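Local coordinates for GARP domain-containing protein (Trypanosoma brucei brucei TREU927, PDB 6XZ6), which acts as a trypanosome receptor that binds the host complement regulator factor H and increases transmission of the parasite to tsetse flies, at residues L23-R34 and A101-E112. Residues are numbered along the deposited sequence; the frame is centred on the assembly and turned at random.
Sequences LRKLPLLTEERR and ARALDSFESEYE
L23 reaches across to F107, Y111 and E112 with its two methyl branches parted. CD2 approaches the F107 ring obliquely, 3.6 Å from CE2, while CD1 rests against Y111 CB at 3.7 Å. One turn on, L26 CD1 meets the same ring at its edge, in the ring plane. F107 also touches A177 of helix 165-208.

E108 folds back at chi2 (-84°), which lays its chain at about a right angle to the P27 ring, with CD 3.6 Å from P27 CG. A turn later, E112 bends likewise at chi2 and presents OE1 to R24 NE in a salt bridge of 2.9 Å. The bond is nearly straight and lies in the guanidinium plane, and S116 OG binds both this oxygen and R24 NH2. R24 NH1 goes instead to the carbonyls of C138 and A141.

Farther along, D105 OD2 pairs with R34 NH1 at 2.9 Å, the carboxylate almost perpendicular to the guanidinium. T30 packs CB on A101 CB and CG2 on L104 CB.

Segments 23-34 and 101-112 run antiparallel, their axes 158° apart in direction and 9.2 Å at closest approach. Apolar side chains meet inside and two salt bridges lie along the seam, within the elongated antiparallel helical bundle of helices 4-61, 67-125 and 165-208.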
# COMPACT_ATOMS: atom_id res chain seq x y z
N LEU A 23 1.66 -7.46 0.58
CA LEU A 23 0.32 -7.07 1.02
C LEU A 23 0.23 -6.82 2.52
O LEU A 23 -0.54 -5.98 2.95
CB LEU A 23 -0.76 -8.08 0.52
CG LEU A 23 -0.87 -8.25 -1.04
CD1 LEU A 23 -1.78 -9.34 -1.39
CD2 LEU A 23 -1.34 -6.99 -1.71
N ARG A 24 1.05 -7.48 3.33
CA ARG A 24 1.08 -7.24 4.77
C ARG A 24 1.87 -5.97 5.11
O ARG A 24 1.56 -5.33 6.11
CB ARG A 24 1.64 -8.46 5.50
CG ARG A 24 0.80 -9.69 5.28
CD ARG A 24 1.57 -10.91 5.65
NE ARG A 24 0.83 -12.15 5.42
CZ ARG A 24 1.38 -13.36 5.33
NH1 ARG A 24 2.70 -13.50 5.43
NH2 ARG A 24 0.64 -14.42 5.12
N LYS A 25 2.86 -5.60 4.27
CA LYS A 25 3.68 -4.40 4.41
C LYS A 25 2.95 -3.15 4.00
O LYS A 25 3.12 -2.14 4.68
CB LYS A 25 5.03 -4.52 3.66
CG LYS A 25 6.03 -3.37 3.85
CD LYS A 25 6.39 -3.12 5.33
CE LYS A 25 7.57 -2.24 5.52
NZ LYS A 25 7.57 -1.63 6.88
N LEU A 26 2.16 -3.17 2.90
CA LEU A 26 1.41 -1.99 2.41
C LEU A 26 0.65 -1.20 3.51
O LEU A 26 0.80 0.02 3.48
CB LEU A 26 0.43 -2.30 1.26
CG LEU A 26 0.99 -2.38 -0.16
CD1 LEU A 26 -0.13 -2.61 -1.17
CD2 LEU A 26 1.76 -1.13 -0.53
N PRO A 27 -0.15 -1.78 4.44
CA PRO A 27 -0.86 -0.93 5.42
C PRO A 27 0.05 -0.23 6.44
O PRO A 27 -0.31 0.82 7.00
CB PRO A 27 -1.80 -1.91 6.13
CG PRO A 27 -1.79 -3.12 5.38
CD PRO A 27 -0.50 -3.19 4.64
N LEU A 28 1.22 -0.84 6.70
CA LEU A 28 2.23 -0.31 7.62
C LEU A 28 2.93 0.88 6.95
O LEU A 28 3.14 1.91 7.57
CB LEU A 28 3.22 -1.42 8.00
CG LEU A 28 2.69 -2.84 8.26
CD1 LEU A 28 3.84 -3.83 8.43
CD2 LEU A 28 1.80 -2.88 9.48
N LEU A 29 3.24 0.75 5.68
CA LEU A 29 3.84 1.76 4.81
C LEU A 29 2.89 2.96 4.64
O LEU A 29 3.33 4.08 4.86
CB LEU A 29 4.09 1.06 3.47
CG LEU A 29 4.94 1.73 2.45
CD1 LEU A 29 5.67 0.69 1.62
CD2 LEU A 29 4.08 2.60 1.54
N THR A 30 1.61 2.75 4.28
CA THR A 30 0.63 3.83 4.10
C THR A 30 0.46 4.63 5.38
O THR A 30 0.26 5.83 5.28
CB THR A 30 -0.75 3.33 3.60
OG1 THR A 30 -1.34 2.48 4.57
CG2 THR A 30 -0.69 2.66 2.24
N GLU A 31 0.52 3.98 6.55
CA GLU A 31 0.39 4.63 7.86
C GLU A 31 1.58 5.54 8.16
O GLU A 31 1.39 6.62 8.73
CB GLU A 31 0.27 3.58 8.95
CG GLU A 31 -0.36 4.07 10.23
CD GLU A 31 -0.44 2.98 11.29
OE1 GLU A 31 -1.56 2.47 11.53
OE2 GLU A 31 0.62 2.63 11.85
N GLU A 32 2.81 5.13 7.77
CA GLU A 32 4.02 5.93 7.95
C GLU A 32 3.92 7.20 7.11
O GLU A 32 4.24 8.29 7.60
CB GLU A 32 5.27 5.11 7.61
CG GLU A 32 5.47 3.94 8.56
CD GLU A 32 6.84 3.29 8.57
OE1 GLU A 32 7.03 2.26 7.87
OE2 GLU A 32 7.71 3.78 9.33
N ARG A 33 3.42 7.07 5.86
CA ARG A 33 3.20 8.17 4.92
C ARG A 33 2.13 9.14 5.40
O ARG A 33 2.33 10.34 5.32
CB ARG A 33 2.88 7.62 3.53
CG ARG A 33 4.02 6.77 2.91
CD ARG A 33 5.31 7.53 2.72
NE ARG A 33 6.45 6.63 2.91
CZ ARG A 33 7.73 6.98 2.76
NH1 ARG A 33 8.69 6.09 2.94
NH2 ARG A 33 8.05 8.22 2.38
N ARG A 34 1.01 8.59 5.93
CA ARG A 34 -0.11 9.34 6.51
C ARG A 34 0.35 10.15 7.73
O ARG A 34 -0.01 11.31 7.83
CB ARG A 34 -1.26 8.39 6.92
CG ARG A 34 -2.43 8.33 5.93
CD ARG A 34 -3.65 7.62 6.54
NE ARG A 34 -3.81 6.30 5.94
CZ ARG A 34 -3.64 5.14 6.58
NH1 ARG A 34 -3.75 3.99 5.91
NH2 ARG A 34 -3.38 5.12 7.88
N ALA A 101 -3.59 6.29 0.16
CA ALA A 101 -3.46 5.37 1.29
C ALA A 101 -4.76 4.57 1.40
O ALA A 101 -4.71 3.36 1.51
CB ALA A 101 -3.20 6.14 2.56
N ARG A 102 -5.92 5.23 1.27
CA ARG A 102 -7.23 4.58 1.29
C ARG A 102 -7.38 3.57 0.16
O ARG A 102 -7.90 2.48 0.38
CB ARG A 102 -8.35 5.62 1.21
CG ARG A 102 -9.69 5.09 1.70
CD ARG A 102 -10.79 6.12 1.81
NE ARG A 102 -11.01 6.89 0.60
CZ ARG A 102 -10.65 8.16 0.45
NH1 ARG A 102 -10.00 8.79 1.42
NH2 ARG A 102 -10.94 8.81 -0.67
N ALA A 103 -6.94 3.94 -1.04
CA ALA A 103 -7.00 3.13 -2.26
C ALA A 103 -6.17 1.86 -2.08
O ALA A 103 -6.63 0.77 -2.41
CB ALA A 103 -6.46 3.94 -3.42
N LEU A 104 -4.96 2.02 -1.53
CA LEU A 104 -4.02 0.94 -1.28
C LEU A 104 -4.47 0.04 -0.15
O LEU A 104 -4.20 -1.16 -0.17
CB LEU A 104 -2.64 1.52 -1.00
CG LEU A 104 -1.87 2.04 -2.21
CD1 LEU A 104 -0.71 2.90 -1.76
CD2 LEU A 104 -1.39 0.89 -3.10
N ASP A 105 -5.23 0.59 0.79
CA ASP A 105 -5.76 -0.17 1.90
C ASP A 105 -6.92 -1.05 1.46
O ASP A 105 -7.06 -2.16 1.95
CB ASP A 105 -6.08 0.77 3.08
CG ASP A 105 -4.85 1.18 3.91
OD1 ASP A 105 -3.71 1.17 3.36
OD2 ASP A 105 -5.03 1.52 5.10
N SER A 106 -7.71 -0.59 0.48
CA SER A 106 -8.82 -1.35 -0.10
C SER A 106 -8.26 -2.52 -0.91
O SER A 106 -8.84 -3.61 -0.90
CB SER A 106 -9.65 -0.46 -1.00
OG SER A 106 -10.32 0.49 -0.20
N PHE A 107 -7.12 -2.29 -1.59
CA PHE A 107 -6.42 -3.27 -2.40
C PHE A 107 -5.87 -4.39 -1.53
O PHE A 107 -6.11 -5.57 -1.81
CB PHE A 107 -5.32 -2.58 -3.22
CG PHE A 107 -4.32 -3.50 -3.87
CD1 PHE A 107 -4.72 -4.39 -4.86
CD2 PHE A 107 -2.99 -3.49 -3.48
CE1 PHE A 107 -3.80 -5.24 -5.46
CE2 PHE A 107 -2.06 -4.33 -4.09
CZ PHE A 107 -2.48 -5.22 -5.06
N GLU A 108 -5.17 -4.03 -0.44
CA GLU A 108 -4.59 -4.98 0.50
C GLU A 108 -5.72 -5.80 1.12
O GLU A 108 -5.61 -7.02 1.23
CB GLU A 108 -3.76 -4.23 1.55
CG GLU A 108 -3.20 -5.11 2.66
CD GLU A 108 -4.07 -5.45 3.87
OE1 GLU A 108 -5.14 -4.81 4.04
OE2 GLU A 108 -3.67 -6.36 4.64
N SER A 109 -6.80 -5.14 1.50
CA SER A 109 -7.97 -5.78 2.11
C SER A 109 -8.60 -6.82 1.18
O SER A 109 -8.97 -7.89 1.65
CB SER A 109 -8.99 -4.73 2.52
OG SER A 109 -10.27 -5.33 2.63
N GLU A 110 -8.66 -6.54 -0.11
CA GLU A 110 -9.23 -7.41 -1.14
C GLU A 110 -8.48 -8.72 -1.31
O GLU A 110 -9.12 -9.74 -1.60
CB GLU A 110 -9.24 -6.68 -2.49
CG GLU A 110 -10.30 -7.18 -3.47
CD GLU A 110 -10.16 -6.68 -4.90
OE1 GLU A 110 -9.45 -5.67 -5.13
OE2 GLU A 110 -10.73 -7.33 -5.81
N TYR A 111 -7.13 -8.69 -1.15
CA TYR A 111 -6.28 -9.86 -1.42
C TYR A 111 -5.51 -10.48 -0.27
O TYR A 111 -5.14 -11.64 -0.42
CB TYR A 111 -5.28 -9.51 -2.53
CG TYR A 111 -5.94 -9.26 -3.87
CD1 TYR A 111 -6.37 -10.32 -4.66
CD2 TYR A 111 -6.15 -7.97 -4.33
CE1 TYR A 111 -6.98 -10.11 -5.90
CE2 TYR A 111 -6.81 -7.74 -5.54
CZ TYR A 111 -7.22 -8.82 -6.32
OH TYR A 111 -7.82 -8.62 -7.53
N GLU A 112 -5.20 -9.76 0.83
CA GLU A 112 -4.33 -10.35 1.86
C GLU A 112 -4.84 -11.68 2.44
O GLU A 112 -4.04 -12.61 2.54
CB GLU A 112 -3.99 -9.36 2.98
CG GLU A 112 -2.77 -9.75 3.81
CD GLU A 112 -2.99 -10.76 4.93
OE1 GLU A 112 -2.01 -11.43 5.32
OE2 GLU A 112 -4.14 -10.88 5.41